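Local coordinates for unknown protein (Arabidopsis thaliana, PDB 2GM3) that binds AMP as a universal stress protein A-like protein, its wider cellular role being unassigned, at residues Tyr20-Phe31 against Lys84-Lys95. Numbering follows the deposited sequence.
With AMP (adenosine monophosphate), chain G.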
ATOM      1  N   TYR A  20      11.049  25.323  -4.128  1.00 70.40           N
ATOM      2  CA  TYR A  20      11.539  24.769  -2.895  1.00 70.06           C
ATOM      3  C   TYR A  20      11.022  25.656  -1.741  1.00 69.02           C
ATOM      4  O   TYR A  20      10.806  26.872  -1.924  1.00 68.45           O
ATOM      5  CB  TYR A  20      13.092  24.687  -3.073  1.00 71.37           C
ATOM      6  CG  TYR A  20      13.994  25.437  -2.105  1.00 72.77           C
ATOM      7  CD1 TYR A  20      14.121  26.811  -2.179  1.00 73.24           C
ATOM      8  CD2 TYR A  20      14.763  24.751  -1.140  1.00 74.46           C
ATOM      9  CE1 TYR A  20      14.946  27.506  -1.300  1.00 74.25           C
ATOM     10  CE2 TYR A  20      15.606  25.436  -0.247  1.00 72.59           C
ATOM     11  CZ  TYR A  20      15.682  26.813  -0.332  1.00 73.93           C
ATOM     12  OH  TYR A  20      16.512  27.547   0.515  1.00 74.47           O
ATOM     13  N   PRO A  21      10.832  25.055  -0.559  1.00 68.02           N
ATOM     14  CA  PRO A  21      11.018  23.641  -0.239  1.00 67.12           C
ATOM     15  C   PRO A  21       9.799  22.688  -0.250  1.00 65.83           C
ATOM     16  O   PRO A  21       9.685  21.785   0.608  1.00 65.54           O
ATOM     17  CB  PRO A  21      11.773  23.700   1.111  1.00 67.52           C
ATOM     18  CG  PRO A  21      11.725  25.223   1.541  1.00 68.57           C
ATOM     19  CD  PRO A  21      10.673  25.848   0.662  1.00 68.78           C
ATOM     20  N   ASN A  22       8.952  22.852  -1.264  1.00 64.25           N
ATOM     21  CA  ASN A  22       7.755  22.042  -1.402  1.00 62.64           C
ATOM     22  C   ASN A  22       8.021  20.565  -1.548  1.00 61.58           C
ATOM     23  O   ASN A  22       8.969  20.178  -2.255  1.00 61.56           O
ATOM     24  CB  ASN A  22       6.974  22.552  -2.577  1.00 62.61           C
ATOM     25  CG  ASN A  22       6.589  23.945  -2.372  1.00 62.13           C
ATOM     26  OD1 ASN A  22       6.121  24.286  -1.300  1.00 64.14           O
ATOM     27  ND2 ASN A  22       6.847  24.790  -3.346  1.00 62.06           N
ATOM     28  N   PRO A  23       7.186  19.729  -0.887  1.00 60.19           N
ATOM     29  CA  PRO A  23       7.201  18.269  -1.142  1.00 58.99           C
ATOM     30  C   PRO A  23       6.755  17.975  -2.564  1.00 57.78           C
ATOM     31  O   PRO A  23       6.062  18.781  -3.171  1.00 57.30           O
ATOM     32  CB  PRO A  23       6.130  17.747  -0.196  1.00 59.67           C
ATOM     33  CG  PRO A  23       5.181  18.985   0.005  1.00 59.82           C
ATOM     34  CD  PRO A  23       6.165  20.116   0.102  1.00 59.40           C
ATOM     35  N   SER A  24       7.147  16.831  -3.097  1.00 57.00           N
ATOM     36  CA  SER A  24       6.638  16.401  -4.404  1.00 56.41           C
ATOM     37  C   SER A  24       5.118  16.251  -4.313  1.00 56.20           C
ATOM     38  O   SER A  24       4.589  15.889  -3.253  1.00 56.53           O
ATOM     39  CB  SER A  24       7.301  15.089  -4.823  1.00 55.91           C
ATOM     40  OG  SER A  24       6.811  13.972  -4.105  1.00 55.71           O
ATOM     41  N   ILE A  25       4.427  16.532  -5.405  1.00 55.80           N
ATOM     42  CA  ILE A  25       2.988  16.337  -5.472  1.00 55.53           C
ATOM     43  C   ILE A  25       2.597  14.918  -5.057  1.00 55.76           C
ATOM     44  O   ILE A  25       1.631  14.724  -4.326  1.00 55.64           O
ATOM     45  CB  ILE A  25       2.426  16.641  -6.856  1.00 55.74           C
ATOM     46  CG1 ILE A  25       2.839  18.034  -7.334  1.00 54.36           C
ATOM     47  CG2 ILE A  25       0.925  16.592  -6.812  1.00 55.42           C
ATOM     48  CD1 ILE A  25       2.718  18.187  -8.824  1.00 53.97           C
ATOM     49  N   SER A  26       3.393  13.934  -5.458  1.00 55.72           N
ATOM     50  CA  SER A  26       2.992  12.570  -5.239  1.00 56.01           C
ATOM     51  C   SER A  26       3.092  12.147  -3.764  1.00 56.31           C
ATOM     52  O   SER A  26       2.194  11.487  -3.217  1.00 56.22           O
ATOM     53  CB  SER A  26       3.735  11.619  -6.188  1.00 55.41           C
ATOM     54  OG  SER A  26       5.095  11.529  -5.851  1.00 56.14           O
ATOM     55  N   CYS A  27       4.170  12.529  -3.104  1.00 56.91           N
ATOM     56  CA  CYS A  27       4.343  12.094  -1.730  1.00 57.14           C
ATOM     57  C   CYS A  27       3.440  12.919  -0.840  1.00 56.97           C
ATOM     58  O   CYS A  27       3.022  12.453   0.195  1.00 58.21           O
ATOM     59  CB  CYS A  27       5.799  12.156  -1.280  1.00 57.56           C
ATOM     60  SG  CYS A  27       6.359  13.814  -0.757  1.00 60.80           S
ATOM     61  N   LYS A  28       3.097  14.116  -1.262  1.00 56.32           N
ATOM     62  CA  LYS A  28       2.200  14.949  -0.524  1.00 56.94           C
ATOM     63  C   LYS A  28       0.806  14.338  -0.579  1.00 57.25           C
ATOM     64  O   LYS A  28       0.119  14.195   0.458  1.00 57.54           O
ATOM     65  CB  LYS A  28       2.175  16.357  -1.127  1.00 56.44           C
ATOM     66  CG  LYS A  28       1.626  17.418  -0.176  1.00 58.24           C
ATOM     67  CD  LYS A  28       1.580  18.829  -0.815  1.00 57.83           C
ATOM     68  CE  LYS A  28       0.543  19.684  -0.109  1.00 61.30           C
ATOM     69  NZ  LYS A  28       0.632  21.138  -0.498  1.00 62.13           N
ATOM     70  N   ARG A  29       0.380  13.997  -1.791  1.00 57.01           N
ATOM     71  CA  ARG A  29      -0.876  13.324  -1.989  1.00 57.13           C
ATOM     72  C   ARG A  29      -0.901  12.027  -1.189  1.00 57.27           C
ATOM     73  O   ARG A  29      -1.875  11.738  -0.478  1.00 56.77           O
ATOM     74  CB  ARG A  29      -1.126  13.055  -3.484  1.00 56.98           C
ATOM     75  CG  ARG A  29      -2.320  12.163  -3.725  1.00 57.07           C
ATOM     76  CD  ARG A  29      -3.595  12.827  -3.155  1.00 57.69           C
ATOM     77  NE  ARG A  29      -3.647  14.216  -3.564  1.00 57.78           N
ATOM     78  CZ  ARG A  29      -4.022  15.215  -2.788  1.00 60.25           C
ATOM     79  NH1 ARG A  29      -4.419  14.986  -1.535  1.00 61.51           N
ATOM     80  NH2 ARG A  29      -3.996  16.445  -3.270  1.00 58.91           N
ATOM     81  N   ALA A  30       0.198  11.277  -1.283  1.00 57.04           N
ATOM     82  CA  ALA A  30       0.334  10.024  -0.558  1.00 57.49           C
ATOM     83  C   ALA A  30       0.152  10.190   0.959  1.00 57.67           C
ATOM     84  O   ALA A  30      -0.564   9.420   1.593  1.00 57.65           O
ATOM     85  CB  ALA A  30       1.672   9.424  -0.847  1.00 56.55           C
ATOM     86  N   PHE A  31       0.828  11.189   1.516  1.00 57.42           N
ATOM     87  CA  PHE A  31       0.736  11.499   2.936  1.00 57.40           C
ATOM     88  C   PHE A  31      -0.673  11.947   3.302  1.00 57.73           C
ATOM     89  O   PHE A  31      -1.263  11.415   4.218  1.00 58.30           O
ATOM     90  CB  PHE A  31       1.697  12.622   3.271  1.00 56.61           C
ATOM     91  CG  PHE A  31       1.635  13.086   4.693  1.00 55.97           C
ATOM     92  CD1 PHE A  31       2.409  12.452   5.676  1.00 53.96           C
ATOM     93  CD2 PHE A  31       0.891  14.227   5.035  1.00 54.28           C
ATOM     94  CE1 PHE A  31       2.377  12.903   6.983  1.00 55.24           C
ATOM     95  CE2 PHE A  31       0.879  14.696   6.342  1.00 54.98           C
ATOM     96  CZ  PHE A  31       1.630  14.039   7.316  1.00 54.66           C
ATOM     97  N   LYS A  84      17.135  21.281   1.869  1.00 58.23           N
ATOM     98  CA  LYS A  84      15.942  20.809   1.157  1.00 59.52           C
ATOM     99  C   LYS A  84      15.365  19.637   1.927  1.00 60.04           C
ATOM    100  O   LYS A  84      14.171  19.561   2.142  1.00 60.21           O
ATOM    101  CB  LYS A  84      16.255  20.441  -0.303  1.00 59.76           C
ATOM    102  CG  LYS A  84      15.884  21.568  -1.296  1.00 62.36           C
ATOM    103  CD  LYS A  84      16.950  21.847  -2.386  1.00 64.35           C
ATOM    104  CE  LYS A  84      16.307  22.506  -3.621  1.00 63.11           C
ATOM    105  NZ  LYS A  84      17.210  23.335  -4.520  1.00 64.41           N
ATOM    106  N   GLY A  85      16.238  18.778   2.435  1.00 61.56           N
ATOM    107  CA  GLY A  85      15.786  17.661   3.235  1.00 61.10           C
ATOM    108  C   GLY A  85      15.039  18.034   4.518  1.00 60.84           C
ATOM    109  O   GLY A  85      13.919  17.529   4.764  1.00 60.59           O
ATOM    110  N   LEU A  86      15.662  18.872   5.343  1.00 59.50           N
ATOM    111  CA  LEU A  86      15.113  19.201   6.648  1.00 59.08           C
ATOM    112  C   LEU A  86      13.781  19.963   6.507  1.00 58.72           C
ATOM    113  O   LEU A  86      12.823  19.666   7.201  1.00 58.13           O
ATOM    114  CB  LEU A  86      16.148  19.993   7.506  1.00 58.25           C
ATOM    115  CG  LEU A  86      17.432  19.249   7.890  1.00 57.93           C
ATOM    116  CD1 LEU A  86      18.464  20.137   8.565  1.00 58.13           C
ATOM    117  CD2 LEU A  86      17.129  18.067   8.798  1.00 57.89           C
ATOM    118  N   HIS A  87      13.740  20.929   5.593  1.00 58.59           N
ATOM    119  CA  HIS A  87      12.536  21.745   5.345  1.00 59.27           C
ATOM    120  C   HIS A  87      11.368  20.840   4.953  1.00 59.28           C
ATOM    121  O   HIS A  87      10.220  21.050   5.302  1.00 58.99           O
ATOM    122  CB  HIS A  87      12.760  22.694   4.163  1.00 59.09           C
ATOM    123  CG  HIS A  87      13.405  23.997   4.519  1.00 60.05           C
ATOM    124  ND1 HIS A  87      12.985  24.780   5.573  1.00 62.11           N
ATOM    125  CD2 HIS A  87      14.415  24.679   3.926  1.00 61.60           C
ATOM    126  CE1 HIS A  87      13.721  25.880   5.627  1.00 62.05           C
ATOM    127  NE2 HIS A  87      14.586  25.849   4.629  1.00 61.60           N
ATOM    128  N   LEU A  88      11.707  19.818   4.199  1.00 59.20           N
ATOM    129  CA  LEU A  88      10.774  18.833   3.778  1.00 59.95           C
ATOM    130  C   LEU A  88      10.168  18.079   4.976  1.00 60.17           C
ATOM    131  O   LEU A  88       8.936  17.962   5.096  1.00 60.80           O
ATOM    132  CB  LEU A  88      11.513  17.869   2.867  1.00 60.31           C
ATOM    133  CG  LEU A  88      10.776  17.018   1.865  1.00 62.29           C
ATOM    134  CD1 LEU A  88       9.793  17.893   1.091  1.00 63.49           C
ATOM    135  CD2 LEU A  88      11.832  16.477   0.948  1.00 61.45           C
ATOM    136  N   LEU A  89      11.036  17.554   5.834  1.00 59.64           N
ATOM    137  CA  LEU A  89      10.645  16.888   7.069  1.00 59.28           C
ATOM    138  C   LEU A  89       9.784  17.762   7.958  1.00 59.02           C
ATOM    139  O   LEU A  89       8.796  17.309   8.506  1.00 59.09           O
ATOM    140  CB  LEU A  89      11.896  16.538   7.854  1.00 59.55           C
ATOM    141  CG  LEU A  89      12.334  15.088   7.714  1.00 61.08           C
ATOM    142  CD1 LEU A  89      12.067  14.473   6.364  1.00 57.72           C
ATOM    143  CD2 LEU A  89      13.790  15.033   8.137  1.00 62.15           C
ATOM    144  N   GLU A  90      10.187  19.019   8.107  1.00 58.19           N
ATOM    145  CA  GLU A  90       9.463  19.965   8.916  1.00 57.87           C
ATOM    146  C   GLU A  90       8.032  20.220   8.403  1.00 57.95           C
ATOM    147  O   GLU A  90       7.099  20.387   9.207  1.00 57.68           O
ATOM    148  CB  GLU A  90      10.249  21.272   9.013  1.00 57.45           C
ATOM    149  CG  GLU A  90       9.660  22.249   9.984  1.00 57.05           C
ATOM    150  CD  GLU A  90      10.477  23.512  10.144  1.00 58.45           C
ATOM    151  OE1 GLU A  90      11.411  23.770   9.355  1.00 58.30           O
ATOM    152  OE2 GLU A  90      10.176  24.272  11.080  1.00 60.67           O
ATOM    153  N   PHE A  91       7.862  20.250   7.081  1.00 57.65           N
ATOM    154  CA  PHE A  91       6.518  20.365   6.510  1.00 58.04           C
ATOM    155  C   PHE A  91       5.598  19.233   6.975  1.00 57.57           C
ATOM    156  O   PHE A  91       4.508  19.501   7.439  1.00 57.66           O
ATOM    157  CB  PHE A  91       6.514  20.488   4.973  1.00 58.44           C
ATOM    158  CG  PHE A  91       5.132  20.381   4.371  1.00 58.45           C
ATOM    159  CD1 PHE A  91       4.324  21.514   4.238  1.00 57.89           C
ATOM    160  CD2 PHE A  91       4.626  19.130   3.945  1.00 57.72           C
ATOM    161  CE1 PHE A  91       3.019  21.413   3.690  1.00 57.89           C
ATOM    162  CE2 PHE A  91       3.326  19.019   3.403  1.00 56.37           C
ATOM    163  CZ  PHE A  91       2.533  20.158   3.268  1.00 58.05           C
ATOM    164  N   PHE A  92       6.073  17.996   6.927  1.00 57.32           N
ATOM    165  CA  PHE A  92       5.242  16.848   7.291  1.00 57.56           C
ATOM    166  C   PHE A  92       5.066  16.664   8.781  1.00 57.40           C
ATOM    167  O   PHE A  92       4.022  16.207   9.227  1.00 57.26           O
ATOM    168  CB  PHE A  92       5.771  15.559   6.652  1.00 57.36           C
ATOM    169  CG  PHE A  92       5.608  15.526   5.167  1.00 57.98           C
ATOM    170  CD1 PHE A  92       6.665  15.883   4.334  1.00 57.73           C
ATOM    171  CD2 PHE A  92       4.395  15.144   4.593  1.00 58.12           C
ATOM    172  CE1 PHE A  92       6.524  15.845   2.942  1.00 58.22           C
ATOM    173  CE2 PHE A  92       4.234  15.106   3.199  1.00 59.51           C
ATOM    174  CZ  PHE A  92       5.293  15.465   2.367  1.00 58.98           C
ATOM    175  N   VAL A  93       6.082  17.051   9.545  1.00 57.46           N
ATOM    176  CA  VAL A  93       6.036  16.956  10.985  1.00 56.86           C
ATOM    177  C   VAL A  93       4.999  17.966  11.505  1.00 57.59           C
ATOM    178  O   VAL A  93       4.237  17.675  12.430  1.00 57.73           O
ATOM    179  CB  VAL A  93       7.462  17.091  11.554  1.00 57.06           C
ATOM    180  CG1 VAL A  93       7.490  17.502  13.082  1.00 52.93           C
ATOM    181  CG2 VAL A  93       8.231  15.789  11.271  1.00 55.05           C
ATOM    182  N   ASN A  94       4.928  19.123  10.865  1.00 57.79           N
ATOM    183  CA  ASN A  94       3.915  20.104  11.221  1.00 58.06           C
ATOM    184  C   ASN A  94       2.524  19.584  10.929  1.00 58.24           C
ATOM    185  O   ASN A  94       1.612  19.789  11.726  1.00 57.84           O
ATOM    186  CB  ASN A  94       4.176  21.427  10.531  1.00 57.56           C
ATOM    187  CG  ASN A  94       5.177  22.275  11.285  1.00 58.53           C
ATOM    188  OD1 ASN A  94       4.942  22.650  12.423  1.00 61.28           O
ATOM    189  ND2 ASN A  94       6.285  22.599  10.650  1.00 59.35           N
ATOM    190  N   LYS A  95       2.396  18.882   9.792  1.00 58.82           N
ATOM    191  CA  LYS A  95       1.134  18.302   9.340  1.00 59.32           C
ATOM    192  C   LYS A  95       0.635  17.258  10.338  1.00 59.48           C
ATOM    193  O   LYS A  95      -0.546  17.231  10.670  1.00 59.72           O
ATOM    194  CB  LYS A  95       1.300  17.674   7.954  1.00 59.41           C
ATOM    195  CG  LYS A  95       1.459  18.643   6.760  1.00 60.27           C
ATOM    196  CD  LYS A  95       0.307  19.639   6.631  1.00 63.63           C
ATOM    197  CE  LYS A  95       0.760  21.048   6.963  1.00 65.13           C
ATOM    198  NZ  LYS A  95      -0.255  22.079   6.538  1.00 65.34           N
TER
HETATM  199  P   AMP G 176       8.011   7.175  -8.400  1.00 36.27           P
HETATM  200  O1P AMP G 176       9.387   7.514  -8.523  1.00 39.56           O
HETATM  201  O2P AMP G 176       7.081   8.105  -9.084  1.00 34.63           O
HETATM  202  O3P AMP G 176       7.635   5.792  -8.631  1.00 32.77           O
HETATM  203  O5' AMP G 176       7.593   7.352  -6.873  1.00 34.90           O
HETATM  204  C5' AMP G 176       7.627   8.629  -6.276  1.00 31.51           C
HETATM  205  C4' AMP G 176       7.635   8.383  -4.791  1.00 33.03           C
HETATM  206  O4' AMP G 176       8.887   7.755  -4.350  1.00 35.15           O
HETATM  207  C3' AMP G 176       7.529   9.651  -3.991  1.00 33.38           C
HETATM  208  O3' AMP G 176       6.118  10.004  -3.904  1.00 31.87           O
HETATM  209  C2' AMP G 176       8.065   9.189  -2.644  1.00 33.90           C
HETATM  210  O2' AMP G 176       7.009   8.551  -1.925  1.00 31.27           O
HETATM  211  C1' AMP G 176       9.144   8.180  -3.020  1.00 33.28           C
HETATM  212  N9  AMP G 176      10.427   8.897  -3.165  1.00 36.36           N
HETATM  213  C8  AMP G 176      11.001   9.361  -4.299  1.00 34.22           C
HETATM  214  N7  AMP G 176      12.166   9.958  -3.991  1.00 33.75           N
HETATM  215  C5  AMP G 176      12.351   9.838  -2.671  1.00 36.14           C
HETATM  216  C6  AMP G 176      13.350  10.222  -1.771  1.00 33.50           C
HETATM  217  N6  AMP G 176      14.439  10.871  -2.142  1.00 33.23           N
HETATM  218  N1  AMP G 176      13.188   9.936  -0.485  1.00 33.41           N
HETATM  219  C2  AMP G 176      12.127   9.306  -0.022  1.00 34.77           C
HETATM  220  N3  AMP G 176      11.155   8.914  -0.832  1.00 37.48           N
HETATM  221  C4  AMP G 176      11.244   9.164  -2.152  1.00 36.75           C
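Phe92 drives its edge into the face of Phe31, the aromatic pair that joins helices 25-39 and 81-99. The stack is T-shaped, with centroids 4.8 Å apart and planes at 72°, and CD2 of Phe92 sits over the middle of the Phe31 ring. Phe31 reaches it with CG anti to the backbone N (chi1 177°), while Lys95 lays its CB 3.4 Å from Phe31 CE2. With an alanine here instead of Phe31, the edge of Phe92 would probably lose its aromatic partner and a gap would be likely to open beside Lys95. The Phe92 ring also carries Phe91 CD2 over one face, and its CZ meets Pro23 CB at 3.5 Å and Cys27 SG at 3.7 Å, the latter an oblique sulfur-aromatic contact.

Two prolines of the loop before helix 25-39 make CH-pi contacts: Pro21 CG over the His87 ring, 3.9 Å from its centroid, and Pro23 CG over the face of Phe91. Lys95 CG lies over the opposite face of Phe91. Leu88 CD1 fits against Pro23 CA, and the edge of Tyr20 meets Lys84 CG; the Tyr20 hydroxyl is hydrogen-bonded to the backbone O of Arg78.

The polar contacts gather at the N-terminus of helix 25-39, where Ser24, the N-cap residue, accepts from Cys27 N through OG at 3.2 Å, and Ser26 OG accepts from the ribose O3' of AMP at 2.7 Å. Segments 25-31 and 84-95 run 21° from parallel with axes 12.1 Å apart, a span bridged chiefly by Phe31 and Phe92, on one side of a five-stranded parallel sheet, the alpha/beta fold of universal stress proteins.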